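Local coordinates for 2OG-Fe dioxygenase family protein (Methylibium petroleiphilum, PDB 3PL0) that probably acts as a dioxygenase of the 2OG-Fe family, built on the double-stranded beta-helix (cupin) fold, at residues 52-56 and 66-70; 73-77 and 124-129; 69-73 and 84-90. All coordinates share one frame; numbering follows the deposited sequence.

In the fold
All three contacts are strung along strand 65-77. From the N terminus, interaction 1 comes first: 52-56 is joined to 66-70 by a nine-residue connection, making a beta hairpin at one end of the strand. Interaction 3 takes up where this ends, sharing Arg69 and His70, and closes when the chain has turned through strand 80-84 and brings 84-90 back beside 69-73. Interaction 2 sets out from the same place, Phe73 being common to both, but closes much later, across 46 residues, when helix 118-134 arrives. Segment 84-90 falls within the span of interaction 2. Interactions 1 and 2 follow in series, while the strand ties together an edge hairpin, a returning loop and a helix.

Interaction 1: 52-56 and 66-70; sequences ELAPD and RYRRH
Ala54 and Arg68 form an antiparallel hydrogen-bonded pair, followed by the non-hydrogen-bonded pair Pro55 and Tyr67, so the very short strand 54-55 lies along the start of strand 65-77. Arg68 N donates to Ala54 O at 2.8 Å, Ala54 N returns a bond to Arg68 O, and Asp56 N reaches Arg66 O at 2.9 Å. Proline suits its place because a non-hydrogen-bonded position asks for no N-H toward the partner strand. Pro55 CA rests 3.6 Å from CD2 of the Tyr67 ring, and Leu53 CB lies 3.7 Å from Tyr67 CB. The tyrosine hydroxyl, for its part, is hydrogen-bonded to Glu154.

At one end, Asp56 collects two arginines on a single oxygen. With CG anti to the backbone N (chi1 173°), its carboxylate runs alongside both side chains. Arg66 grips Asp56 OD2 side-on, NE at 2.8 Å and NH2 also bonded to it, while Arg68 NH1 adds a third bond to Asp56 OD2 at 3.1 Å. The shared negative charge probably lets the two guanidinium groups sit close together, and OD1 is left to bond His58 N. At the other end, Arg69 stretches out from CG to NE and holds Glu52 O with NE and NH2, the latter at 3.0 Å, the oxygen lying near the guanidinium plane. Its long aliphatic part meanwhile passes Leu53, with Arg69 CG 4.0 Å from Leu53 CD2.

On the side away from 54-55, strand 65-77 is bonded to strand 141-152, Tyr67 pairing with Arg150 through the backbone. Leu53 also touches Pro148 of that strand, Arg68 makes a cation-pi contact with Phe107, and Arg69 NH1 bonds Pro109 O in the loop beside the hairpin.

Interaction 2: 73-77 and 124-129; sequences FMQTL and LVALGE
Gln75 and Val125 bring their CA atoms to 7.1 Å where strand 73-77 and helix 124-129 pass each other, the two axes approaching to 9.4 Å with their N-to-C directions 55° apart. Gln75 spans the gap. The side chain leaves the strand fully extended (chi1 179°), which carries the amide to the helix surface. There Gln75 NE2 donates to Val125 O at 3.0 Å, in the carbonyl plane and on a lone pair. Val125 O is already the acceptor of the helical bond from Glu129 N, so one oxygen serves the helix and the strand together. Glutamine fits because it is long enough to reach and carries an N-H to give. CG1 of Val125 packs 3.7 Å from Gln75 NE2 and gives the amide an apolar neighbour.

The other half of the amide is turned toward Gly128, whose CA comes to 3.2 Å from Gln75 OE1. Gly128, with no side chain, lets OE1 come this near the helix backbone; OE1 itself is buried with no polar partner in the model. In this cupin, or double-stranded beta-helix, fold, helix 118-134 lies across a face of the large antiparallel sheet. The same helix surface meets other strands of that sheet: Gly128 O accepts from Trp142 NE1, and Leu124 O from the hydroxyl of Tyr245.

Apolar contacts lie to either side of the glutamine along the strand. Leu124 drops CD2 onto the face of the Phe73 ring in a CH-pi contact, 4.0 Å from the centroid, while Trp120 of the same helix also meets that ring. Beyond Gln75, Leu77 reaches back with CD2 to touch CG of Glu129 at 4.1 Å.

Interaction 3: 69-73 and 84-90; sequences RHGCF and TVQHRAH
His70, His87 and His90 gather into an aromatic cluster where the loop 84-90, which follows strand 80-84, swings back past strand 65-77 of the double-stranded beta-helix. His70 sits between the others. A chi1 of 179° swings its ring clear of its own backbone N and into the loop, where it receives the edge of His90 toward its face, the centroids 5.8 Å apart and the planes at 74°. Both rings are also fixed by Glu145, whose OE1 takes His70 NE2 and His90 ND1, and His147 stacks on His70. Imidazole suits this place because one flat group can offer a face to one neighbour and polar edge atoms to others. On that edge, water 1 lies 2.7 Å from His70 ND1 and donates to Arg88 O, bridging ring and loop. His87 turns its own edge to the backbone, CE1 standing 3.4 Å from His70 O, while its NE2 bonds Phe107 O.

Further along, the backbones of Phe73 and Thr84 form an antiparallel non-hydrogen-bonded pair, their side chains diverging, the last step of the sheet before the loop departs. Val85 N donates to Cys72 O at 3.2 Å. Compact side chains pack closely here, with Cys72 CB 3.6 Å from Val85 CG2. Cys72 SG lies 3.7 Å from Arg88 CG, at the edge of the guanidinium. Water 2 completes the seam by accepting from Cys72 N and donating to Val85 O, at 2.9 Å from each.

Interaction 1: 52-56 and 66-70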
loop_
_atom_site.group_PDB
_atom_site.type_symbol
_atom_site.label_atom_id
_atom_site.label_comp_id
_atom_site.label_asym_id
_atom_site.label_seq_id
_atom_site.Cartn_x
_atom_site.Cartn_y
_atom_site.Cartn_z
ATOM N N GLU A 52 1.213 16.011 -6.835
ATOM C CA GLU A 52 1.777 16.958 -5.869
ATOM C C GLU A 52 2.501 16.271 -4.734
ATOM O O GLU A 52 2.523 16.794 -3.612
ATOM C CB GLU A 52 0.660 17.778 -5.259
ATOM C CG GLU A 52 -0.130 18.619 -6.254
ATOM C CD GLU A 52 -1.217 19.441 -5.551
ATOM O OE1 GLU A 52 -1.788 18.975 -4.527
ATOM O OE2 GLU A 52 -1.495 20.567 -6.016
ATOM N N LEU A 53 3.063 15.087 -4.982
ATOM C CA LEU A 53 3.796 14.412 -3.936
ATOM C C LEU A 53 5.190 15.042 -3.831
ATOM O O LEU A 53 5.699 15.596 -4.815
ATOM C CB LEU A 53 3.845 12.895 -4.181
ATOM C CG LEU A 53 2.503 12.188 -4.255
ATOM C CD1 LEU A 53 2.706 10.708 -4.690
ATOM C CD2 LEU A 53 1.701 12.287 -2.960
ATOM N N ALA A 54 5.790 14.972 -2.640
ATOM C CA ALA A 54 7.097 15.590 -2.392
ATOM C C ALA A 54 8.246 14.662 -2.778
ATOM O O ALA A 54 8.159 13.446 -2.621
ATOM C CB ALA A 54 7.226 15.991 -0.961
ATOM N N PRO A 55 9.352 15.233 -3.286
ATOM C CA PRO A 55 10.463 14.368 -3.657
ATOM C C PRO A 55 11.001 13.734 -2.400
ATOM O O PRO A 55 11.035 14.404 -1.373
ATOM C CB PRO A 55 11.488 15.319 -4.272
ATOM C CG PRO A 55 11.075 16.700 -3.819
ATOM C CD PRO A 55 9.613 16.667 -3.528
ATOM N N ASP A 56 11.346 12.446 -2.476
ATOM C CA ASP A 56 11.988 11.734 -1.392
ATOM C C ASP A 56 13.478 11.760 -1.702
ATOM O O ASP A 56 13.965 10.983 -2.508
ATOM C CB ASP A 56 11.466 10.284 -1.304
ATOM C CG ASP A 56 12.234 9.405 -0.289
ATOM O OD1 ASP A 56 13.183 9.894 0.346
ATOM O OD2 ASP A 56 11.886 8.185 -0.152
ATOM N N ARG A 66 11.698 8.936 -6.681
ATOM C CA ARG A 66 10.555 8.651 -5.807
ATOM C C ARG A 66 9.958 9.927 -5.212
ATOM O O ARG A 66 10.653 10.773 -4.705
ATOM C CB ARG A 66 10.997 7.712 -4.696
ATOM C CG ARG A 66 9.829 7.279 -3.786
ATOM C CD ARG A 66 10.139 6.011 -3.059
ATOM N NE ARG A 66 11.172 6.212 -2.044
ATOM C CZ ARG A 66 12.085 5.294 -1.726
ATOM N NH1 ARG A 66 12.094 4.126 -2.358
ATOM N NH2 ARG A 66 12.993 5.527 -0.776
ATOM N N TYR A 67 8.645 10.048 -5.332
ATOM C CA TYR A 67 7.865 11.058 -4.659
ATOM C C TYR A 67 6.855 10.420 -3.728
ATOM O O TYR A 67 6.264 9.359 -4.042
ATOM C CB TYR A 67 7.113 11.887 -5.690
ATOM C CG TYR A 67 8.016 12.491 -6.753
ATOM C CD1 TYR A 67 8.431 11.740 -7.863
ATOM C CD2 TYR A 67 8.477 13.785 -6.633
ATOM C CE1 TYR A 67 9.266 12.269 -8.819
ATOM C CE2 TYR A 67 9.302 14.326 -7.606
ATOM C CZ TYR A 67 9.687 13.577 -8.689
ATOM O OH TYR A 67 10.534 14.130 -9.620
ATOM N N ARG A 68 6.588 11.093 -2.618
ATOM C CA ARG A 68 5.687 10.560 -1.613
ATOM C C ARG A 68 5.239 11.621 -0.633
ATOM O O ARG A 68 5.708 12.769 -0.633
ATOM C CB ARG A 68 6.388 9.452 -0.821
ATOM C CG ARG A 68 7.518 9.969 0.074
ATOM C CD ARG A 68 8.497 8.927 0.448
ATOM N NE ARG A 68 7.921 7.937 1.361
ATOM C CZ ARG A 68 8.519 6.801 1.707
ATOM N NH1 ARG A 68 9.727 6.499 1.251
ATOM N NH2 ARG A 68 7.891 5.960 2.526
ATOM N N ARG A 69 4.279 11.204 0.171
ATOM C CA ARG A 69 3.849 11.908 1.361
ATOM C C ARG A 69 3.423 10.834 2.342
ATOM O O ARG A 69 3.398 9.640 1.975
ATOM C CB ARG A 69 2.689 12.832 1.064
ATOM C CG ARG A 69 3.068 14.115 0.329
ATOM C CD ARG A 69 1.856 14.951 0.100
ATOM N NE ARG A 69 2.231 16.117 -0.664
ATOM C CZ ARG A 69 2.888 17.167 -0.186
ATOM N NH1 ARG A 69 3.192 17.293 1.102
ATOM N NH2 ARG A 69 3.218 18.124 -1.026
ATOM N N HIS A 70 3.177 11.246 3.592
ATOM C CA HIS A 70 2.986 10.324 4.719
ATOM C C HIS A 70 1.966 10.896 5.693
ATOM O O HIS A 70 1.907 12.118 5.920
ATOM C CB HIS A 70 4.341 10.085 5.380
ATOM C CG HIS A 70 4.313 9.172 6.566
ATOM N ND1 HIS A 70 4.917 9.496 7.766
ATOM C CD2 HIS A 70 3.807 7.921 6.724
ATOM C CE1 HIS A 70 4.758 8.494 8.615
ATOM N NE2 HIS A 70 4.109 7.516 7.999
#

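Interaction 2: 73-77 and 124-129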
loop_
_atom_site.group_PDB
_atom_site.type_symbol
_atom_site.label_atom_id
_atom_site.label_comp_id
_atom_site.label_asym_id
_atom_site.label_seq_id
_atom_site.Cartn_x
_atom_site.Cartn_y
_atom_site.Cartn_z
ATOM N N PHE A 73 -3.107 7.615 11.195
ATOM C CA PHE A 73 -4.440 7.617 11.683
ATOM C C PHE A 73 -4.585 6.541 12.731
ATOM O O PHE A 73 -3.748 5.634 12.823
ATOM C CB PHE A 73 -5.414 7.342 10.533
ATOM C CG PHE A 73 -5.211 8.231 9.351
ATOM C CD1 PHE A 73 -4.209 7.944 8.416
ATOM C CD2 PHE A 73 -5.999 9.350 9.151
ATOM C CE1 PHE A 73 -3.999 8.772 7.329
ATOM C CE2 PHE A 73 -5.787 10.187 8.053
ATOM C CZ PHE A 73 -4.774 9.887 7.136
HETATM N N MSE A 74 -5.659 6.678 13.506
HETATM C CA MSE A 74 -6.115 5.614 14.403
HETATM C C MSE A 74 -7.587 5.350 14.136
HETATM O O MSE A 74 -8.424 6.287 14.063
HETATM C CB MSE A 74 -5.873 5.943 15.887
HETATM C CG MSE A 74 -6.060 4.753 16.863
HETATM SE SE MSE A 74 -5.411 5.156 18.694
HETATM C CE MSE A 74 -6.794 6.478 19.159
ATOM N N GLN A 75 -7.883 4.071 13.972
ATOM C CA GLN A 75 -9.214 3.613 13.747
ATOM C C GLN A 75 -9.635 2.865 14.981
ATOM O O GLN A 75 -8.924 1.989 15.440
ATOM C CB GLN A 75 -9.275 2.673 12.571
ATOM C CG GLN A 75 -10.685 2.143 12.310
ATOM C CD GLN A 75 -10.770 1.216 11.110
ATOM O OE1 GLN A 75 -9.767 0.726 10.640
ATOM N NE2 GLN A 75 -11.996 0.945 10.639
ATOM N N THR A 76 -10.793 3.237 15.510
ATOM C CA THR A 76 -11.460 2.468 16.549
ATOM C C THR A 76 -12.602 1.681 15.914
ATOM O O THR A 76 -13.376 2.203 15.127
ATOM C CB THR A 76 -11.967 3.404 17.673
ATOM O OG1 THR A 76 -10.900 4.285 18.064
ATOM C CG2 THR A 76 -12.477 2.611 18.901
ATOM N N LEU A 77 -12.697 0.405 16.239
ATOM C CA LEU A 77 -13.694 -0.458 15.622
ATOM C C LEU A 77 -15.103 -0.433 16.222
ATOM O O LEU A 77 -16.076 -0.502 15.464
ATOM C CB LEU A 77 -13.164 -1.892 15.604
ATOM C CG LEU A 77 -11.999 -2.007 14.615
ATOM C CD1 LEU A 77 -11.250 -3.263 14.890
ATOM C CD2 LEU A 77 -12.521 -1.970 13.160
ATOM N N LEU A 124 -10.068 3.657 4.225
ATOM C CA LEU A 124 -9.350 3.208 5.410
ATOM C C LEU A 124 -10.220 2.418 6.391
ATOM O O LEU A 124 -9.755 1.463 6.995
ATOM C CB LEU A 124 -8.653 4.345 6.145
ATOM C CG LEU A 124 -7.313 4.799 5.587
ATOM C CD1 LEU A 124 -7.403 5.253 4.074
ATOM C CD2 LEU A 124 -6.755 5.925 6.515
ATOM N N VAL A 125 -11.467 2.831 6.563
ATOM C CA VAL A 125 -12.358 2.196 7.518
ATOM C C VAL A 125 -12.746 0.783 7.079
ATOM O O VAL A 125 -12.677 -0.154 7.880
ATOM C CB VAL A 125 -13.612 3.066 7.781
ATOM C CG1 VAL A 125 -14.747 2.273 8.517
ATOM C CG2 VAL A 125 -13.222 4.304 8.613
ATOM N N ALA A 126 -13.160 0.634 5.829
ATOM C CA ALA A 126 -13.663 -0.647 5.306
ATOM C C ALA A 126 -12.577 -1.701 5.378
ATOM O O ALA A 126 -12.839 -2.857 5.774
ATOM C CB ALA A 126 -14.178 -0.507 3.839
ATOM N N LEU A 127 -11.362 -1.291 5.039
ATOM C CA LEU A 127 -10.222 -2.207 5.073
ATOM C C LEU A 127 -9.859 -2.584 6.522
ATOM O O LEU A 127 -9.543 -3.738 6.816
ATOM C CB LEU A 127 -9.004 -1.623 4.346
ATOM C CG LEU A 127 -9.144 -1.389 2.834
ATOM C CD1 LEU A 127 -7.933 -0.610 2.396
ATOM C CD2 LEU A 127 -9.273 -2.743 2.094
ATOM N N GLY A 128 -9.923 -1.622 7.426
ATOM C CA GLY A 128 -9.732 -1.911 8.869
ATOM C C GLY A 128 -10.753 -2.887 9.427
ATOM O O GLY A 128 -10.409 -3.770 10.237
ATOM N N GLU A 129 -12.016 -2.716 9.022
ATOM C CA GLU A 129 -13.105 -3.572 9.479
ATOM C C GLU A 129 -12.906 -4.983 8.964
ATOM O O GLU A 129 -13.082 -5.963 9.692
ATOM C CB GLU A 129 -14.461 -3.020 9.016
ATOM C CG GLU A 129 -14.996 -1.894 9.890
ATOM C CD GLU A 129 -16.152 -1.118 9.236
ATOM O OE1 GLU A 129 -16.423 -1.349 8.037
ATOM O OE2 GLU A 129 -16.792 -0.255 9.904
#

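Interaction 3: 69-73 and 84-90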
loop_
_atom_site.group_PDB
_atom_site.type_symbol
_atom_site.label_atom_id
_atom_site.label_comp_id
_atom_site.label_asym_id
_atom_site.label_seq_id
_atom_site.Cartn_x
_atom_site.Cartn_y
_atom_site.Cartn_z
ATOM N N ARG A 69 4.279 11.204 0.171
ATOM C CA ARG A 69 3.849 11.908 1.361
ATOM C C ARG A 69 3.423 10.834 2.342
ATOM O O ARG A 69 3.398 9.640 1.975
ATOM C CB ARG A 69 2.689 12.832 1.064
ATOM C CG ARG A 69 3.068 14.115 0.329
ATOM C CD ARG A 69 1.856 14.951 0.100
ATOM N NE ARG A 69 2.231 16.117 -0.664
ATOM C CZ ARG A 69 2.888 17.167 -0.186
ATOM N NH1 ARG A 69 3.192 17.293 1.102
ATOM N NH2 ARG A 69 3.218 18.124 -1.026
ATOM N N HIS A 70 3.177 11.246 3.592
ATOM C CA HIS A 70 2.986 10.324 4.719
ATOM C C HIS A 70 1.966 10.896 5.693
ATOM O O HIS A 70 1.907 12.118 5.920
ATOM C CB HIS A 70 4.341 10.085 5.380
ATOM C CG HIS A 70 4.313 9.172 6.566
ATOM N ND1 HIS A 70 4.917 9.496 7.766
ATOM C CD2 HIS A 70 3.807 7.921 6.724
ATOM C CE1 HIS A 70 4.758 8.494 8.615
ATOM N NE2 HIS A 70 4.109 7.516 7.999
ATOM N N GLY A 71 1.119 10.036 6.237
ATOM C CA GLY A 71 0.123 10.474 7.191
ATOM C C GLY A 71 -0.353 9.297 7.992
ATOM O O GLY A 71 -0.349 8.165 7.490
ATOM N N CYS A 72 -0.782 9.562 9.230
ATOM C CA CYS A 72 -1.142 8.471 10.133
ATOM C C CYS A 72 -2.492 8.722 10.795
ATOM O O CYS A 72 -2.948 9.886 10.958
ATOM C CB CYS A 72 -0.071 8.278 11.200
ATOM S SG CYS A 72 1.597 7.919 10.530
ATOM N N PHE A 73 -3.107 7.615 11.195
ATOM C CA PHE A 73 -4.440 7.617 11.683
ATOM C C PHE A 73 -4.585 6.541 12.731
ATOM O O PHE A 73 -3.748 5.634 12.823
ATOM C CB PHE A 73 -5.414 7.342 10.533
ATOM C CG PHE A 73 -5.211 8.231 9.351
ATOM C CD1 PHE A 73 -4.209 7.944 8.416
ATOM C CD2 PHE A 73 -5.999 9.350 9.151
ATOM C CE1 PHE A 73 -3.999 8.772 7.329
ATOM C CE2 PHE A 73 -5.787 10.187 8.053
ATOM C CZ PHE A 73 -4.774 9.887 7.136
ATOM N N THR A 84 -7.359 11.459 12.714
ATOM C CA THR A 84 -5.969 11.761 12.408
ATOM C C THR A 84 -5.168 11.640 13.708
ATOM O O THR A 84 -5.733 11.658 14.816
ATOM C CB THR A 84 -5.834 13.192 11.870
ATOM O OG1 THR A 84 -6.439 14.101 12.804
ATOM C CG2 THR A 84 -6.543 13.337 10.508
ATOM N N VAL A 85 -3.857 11.526 13.570
ATOM C CA VAL A 85 -2.961 11.679 14.688
ATOM C C VAL A 85 -1.850 12.591 14.210
ATOM O O VAL A 85 -1.655 12.771 12.992
ATOM C CB VAL A 85 -2.377 10.340 15.186
ATOM C CG1 VAL A 85 -3.486 9.287 15.315
ATOM C CG2 VAL A 85 -1.229 9.827 14.287
ATOM N N GLN A 86 -1.123 13.174 15.164
ATOM C CA GLN A 86 -0.111 14.163 14.842
ATOM C C GLN A 86 0.943 13.582 13.918
ATOM O O GLN A 86 1.317 12.412 14.061
ATOM C CB GLN A 86 0.560 14.681 16.106
ATOM C CG GLN A 86 1.521 15.827 15.831
ATOM C CD GLN A 86 1.769 16.670 17.067
ATOM O OE1 GLN A 86 1.316 17.811 17.152
ATOM N NE2 GLN A 86 2.472 16.102 18.041
ATOM N N HIS A 87 1.416 14.402 12.975
ATOM C CA HIS A 87 2.457 13.981 12.014
ATOM C C HIS A 87 3.643 13.356 12.738
ATOM O O HIS A 87 4.026 13.798 13.809
ATOM C CB HIS A 87 2.909 15.141 11.149
ATOM C CG HIS A 87 3.668 14.706 9.924
ATOM N ND1 HIS A 87 3.119 13.879 8.959
ATOM C CD2 HIS A 87 4.939 14.962 9.526
ATOM C CE1 HIS A 87 4.023 13.656 8.019
ATOM N NE2 HIS A 87 5.130 14.314 8.331
ATOM N N ARG A 88 4.174 12.276 12.197
ATOM C CA ARG A 88 5.202 11.530 12.895
ATOM C C ARG A 88 6.127 10.857 11.911
ATOM O O ARG A 88 5.812 10.741 10.733
ATOM C CB ARG A 88 4.584 10.496 13.856
ATOM C CG ARG A 88 3.702 9.443 13.184
ATOM C CD ARG A 88 3.223 8.382 14.140
ATOM N NE ARG A 88 4.290 7.469 14.583
ATOM C CZ ARG A 88 4.869 6.516 13.836
ATOM N NH1 ARG A 88 4.503 6.314 12.560
ATOM N NH2 ARG A 88 5.832 5.732 14.374
ATOM N N ALA A 89 7.267 10.403 12.413
ATOM C CA ALA A 89 8.263 9.766 11.589
ATOM C C ALA A 89 7.925 8.313 11.293
ATOM O O ALA A 89 7.183 7.657 12.035
ATOM C CB ALA A 89 9.617 9.854 12.268
ATOM N N HIS A 90 8.510 7.809 10.215
ATOM C CA HIS A 90 8.321 6.454 9.819
ATOM C C HIS A 90 9.600 5.704 10.213
ATOM O O HIS A 90 10.677 6.153 9.860
ATOM C CB HIS A 90 8.042 6.368 8.310
ATOM C CG HIS A 90 7.959 4.959 7.821
ATOM N ND1 HIS A 90 6.933 4.108 8.176
ATOM C CD2 HIS A 90 8.816 4.225 7.082
ATOM C CE1 HIS A 90 7.154 2.915 7.656
ATOM N NE2 HIS A 90 8.286 2.960 6.977
HETATM O O HOH W 1 6.734 11.405 8.351
HETATM O O HOH W 2 -0.205 12.030 10.603
#